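Local structure of cupin domain protein (5ZBF) at residues Q175-E178 and Y179-Y183. The protein binds ferrous iron and 4-hydroxyphenylpyruvic acid in a cupin fold and probably acts as an isomerase in biosynthesis of the Choi moiety of aeruginosins. Residues are numbered along the deposited sequence; the frame is centred on the assembly and turned at random.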
ATOM      1  N   GLN A 175       1.555  -3.172  19.175  1.00 31.48           N
ATOM      2  CA  GLN A 175       0.489  -4.077  18.751  1.00 30.79           C
ATOM      3  C   GLN A 175       1.026  -5.218  17.888  1.00 27.16           C
ATOM      4  O   GLN A 175       2.028  -5.057  17.183  1.00 31.33           O
ATOM      5  CB  GLN A 175      -0.538  -3.307  17.922  1.00 33.02           C
ATOM      6  CG  GLN A 175      -1.738  -2.816  18.706  1.00 43.36           C
ATOM      7  CD  GLN A 175      -2.836  -2.277  17.810  1.00 42.65           C
ATOM      8  OE1 GLN A 175      -3.325  -1.173  18.019  1.00 45.27           O
ATOM      9  NE2 GLN A 175      -3.226  -3.055  16.803  1.00 42.30           N
ATOM     10  N   CYS A 176       0.343  -6.363  17.937  1.00 26.58           N
ATOM     11  CA  CYS A 176       0.566  -7.433  16.974  1.00 28.17           C
ATOM     12  C   CYS A 176      -0.349  -7.192  15.786  1.00 27.39           C
ATOM     13  O   CYS A 176      -1.550  -6.982  15.955  1.00 41.28           O
ATOM     14  CB  CYS A 176       0.307  -8.809  17.583  1.00 35.30           C
ATOM     15  SG  CYS A 176       1.671  -9.363  18.625  1.00 50.06           S
ATOM     16  N   LEU A 177       0.233  -7.212  14.597  1.00 25.38           N
ATOM     17  CA  LEU A 177      -0.486  -6.951  13.360  1.00 25.03           C
ATOM     18  C   LEU A 177      -0.687  -8.233  12.592  1.00 22.86           C
ATOM     19  O   LEU A 177       0.181  -9.100  12.585  1.00 23.93           O
ATOM     20  CB  LEU A 177       0.306  -5.979  12.482  1.00 29.51           C
ATOM     21  CG  LEU A 177      -0.159  -4.530  12.344  1.00 39.60           C
ATOM     22  CD1 LEU A 177      -0.753  -3.974  13.628  1.00 42.04           C
ATOM     23  CD2 LEU A 177       1.010  -3.685  11.864  1.00 43.36           C
ATOM     24  N   GLU A 178      -1.845  -8.331  11.940  1.00 24.35           N
ATOM     25  CA  GLU A 178      -2.129  -9.376  10.970  1.00 25.06           C
ATOM     26  C   GLU A 178      -2.699  -8.698   9.726  1.00 23.90           C
ATOM     27  O   GLU A 178      -3.049  -7.507   9.758  1.00 22.03           O
ATOM     28  CB  GLU A 178      -3.130 -10.393  11.532  1.00 28.22           C
ATOM     29  CG  GLU A 178      -2.631 -11.147  12.757  1.00 28.77           C
ATOM     30  CD  GLU A 178      -3.599 -12.202  13.226  1.00 36.06           C
ATOM     31  OE1 GLU A 178      -4.822 -12.030  13.033  1.00 43.23           O
ATOM     32  OE2 GLU A 178      -3.134 -13.210  13.794  1.00 48.01           O
ATOM     33  N   TYR A 179      -2.787  -9.434   8.628  1.00 23.02           N
ATOM     34  CA  TYR A 179      -3.414  -8.887   7.433  1.00 22.10           C
ATOM     35  C   TYR A 179      -4.813  -8.350   7.773  1.00 19.94           C
ATOM     36  O   TYR A 179      -5.569  -8.977   8.509  1.00 22.35           O
ATOM     37  CB  TYR A 179      -3.481  -9.891   6.283  1.00 25.84           C
ATOM     38  CG  TYR A 179      -4.237  -9.281   5.134  1.00 22.25           C
ATOM     39  CD1 TYR A 179      -3.641  -8.323   4.323  1.00 25.30           C
ATOM     40  CD2 TYR A 179      -5.578  -9.585   4.923  1.00 27.32           C
ATOM     41  CE1 TYR A 179      -4.340  -7.719   3.299  1.00 23.63           C
ATOM     42  CE2 TYR A 179      -6.287  -8.979   3.911  1.00 27.43           C
ATOM     43  CZ  TYR A 179      -5.663  -8.049   3.103  1.00 24.96           C
ATOM     44  OH  TYR A 179      -6.368  -7.441   2.101  1.00 28.89           O
ATOM     45  N   GLY A 180      -5.124  -7.175   7.235  1.00 20.58           N
ATOM     46  CA  GLY A 180      -6.353  -6.461   7.563  1.00 20.91           C
ATOM     47  C   GLY A 180      -6.165  -5.244   8.446  1.00 20.70           C
ATOM     48  O   GLY A 180      -7.085  -4.435   8.596  1.00 24.10           O
ATOM     49  N   GLN A 181      -4.981  -5.131   9.048  1.00 21.11           N
ATOM     50  CA  GLN A 181      -4.603  -4.008   9.890  1.00 21.93           C
ATOM     51  C   GLN A 181      -3.430  -3.308   9.232  1.00 19.96           C
ATOM     52  O   GLN A 181      -2.750  -3.896   8.395  1.00 20.07           O
ATOM     53  CB  GLN A 181      -4.170  -4.489  11.272  1.00 23.69           C
ATOM     54  CG  GLN A 181      -5.200  -5.327  12.002  1.00 25.55           C
ATOM     55  CD  GLN A 181      -4.651  -5.934  13.279  1.00 29.36           C
ATOM     56  OE1 GLN A 181      -3.995  -6.967  13.248  1.00 32.57           O
ATOM     57  NE2 GLN A 181      -4.932  -5.300  14.410  1.00 36.39           N
ATOM     58  N   ILE A 182      -3.207  -2.051   9.593  1.00 20.26           N
ATOM     59  CA  ILE A 182      -1.997  -1.328   9.178  1.00 18.48           C
ATOM     60  C   ILE A 182      -1.332  -0.630  10.359  1.00 20.46           C
ATOM     61  O   ILE A 182      -1.934  -0.447  11.422  1.00 21.25           O
ATOM     62  CB  ILE A 182      -2.264  -0.273   8.067  1.00 19.68           C
ATOM     63  CG1 ILE A 182      -2.980   0.979   8.619  1.00 18.93           C
ATOM     64  CG2 ILE A 182      -3.047  -0.878   6.910  1.00 18.93           C
ATOM     65  CD1 ILE A 182      -3.266   2.022   7.558  1.00 20.65           C
ATOM     66  N   TYR A 183      -0.074  -0.247  10.166  1.00 19.47           N
ATOM     67  CA  TYR A 183       0.546   0.719  11.056  1.00 19.72           C
ATOM     68  C   TYR A 183       0.804   1.999  10.276  1.00 16.97           C
ATOM     69  O   TYR A 183       0.995   1.978   9.051  1.00 19.77           O
ATOM     70  CB  TYR A 183       1.831   0.184  11.717  1.00 21.74           C
ATOM     71  CG  TYR A 183       2.995  -0.016  10.776  1.00 21.85           C
ATOM     72  CD1 TYR A 183       3.820   1.045  10.416  1.00 21.70           C
ATOM     73  CD2 TYR A 183       3.260  -1.261  10.230  1.00 21.55           C
ATOM     74  CE1 TYR A 183       4.882   0.863   9.531  1.00 22.97           C
ATOM     75  CE2 TYR A 183       4.324  -1.460   9.362  1.00 22.65           C
ATOM     76  CZ  TYR A 183       5.131  -0.398   9.009  1.00 23.22           C
ATOM     77  OH  TYR A 183       6.177  -0.613   8.137  1.00 28.20           O
TER
HETATM   78  O   HOH W   1      -0.882  -5.900   8.765  1.00 21.57           O
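With CG of Gln-181 beside its own backbone N (chi1 -56°) and the chain extended beyond it, the side chain runs back along Glu-178 and sets OE1 2.9 Å from Glu-178 N. That N-H reaches the amide oxygen from 25° off the carbonyl plane. In the other direction, Gln-181 N donates to Glu-178 O at 3.1 Å, the bond that closes a type II beta turn over residues 178-181. Gly-180 takes the third place of the turn with a positive phi of 107°, a backbone shape that suits glycine. A water links the two ends of the turn, donating to Glu-178 O at 2.9 Å and to Gln-181 O at 2.8 Å. NE2 of Gln-181 comes 3.7 Å from NE2 of Gln-175, a contact of two amide nitrogens, not a hydrogen bond, where the side chains cross obliquely and the amide planes lie fairly close to parallel. Deeper in, Leu-177 rests its CG and CD1 against CB of Gln-181, while its CD2 meets Tyr-183 CD2 at 3.7 Å, in the ring plane at the edge. Tyr-183 OH is hydrogen-bonded to Glu-157, and Phe-5 and Ile-168 also pack on Leu-177. The turn thus carries the chain from strand 173-177 to strand 183-185, between two sheets of the second cupin domain, well away from the iron site. Because Glu-178 O accepts from both Gln-181 N and the water while Glu-178 N is taken by the glutamine amide, both polar backbone atoms of this residue are satisfied by Gln-181 and one water.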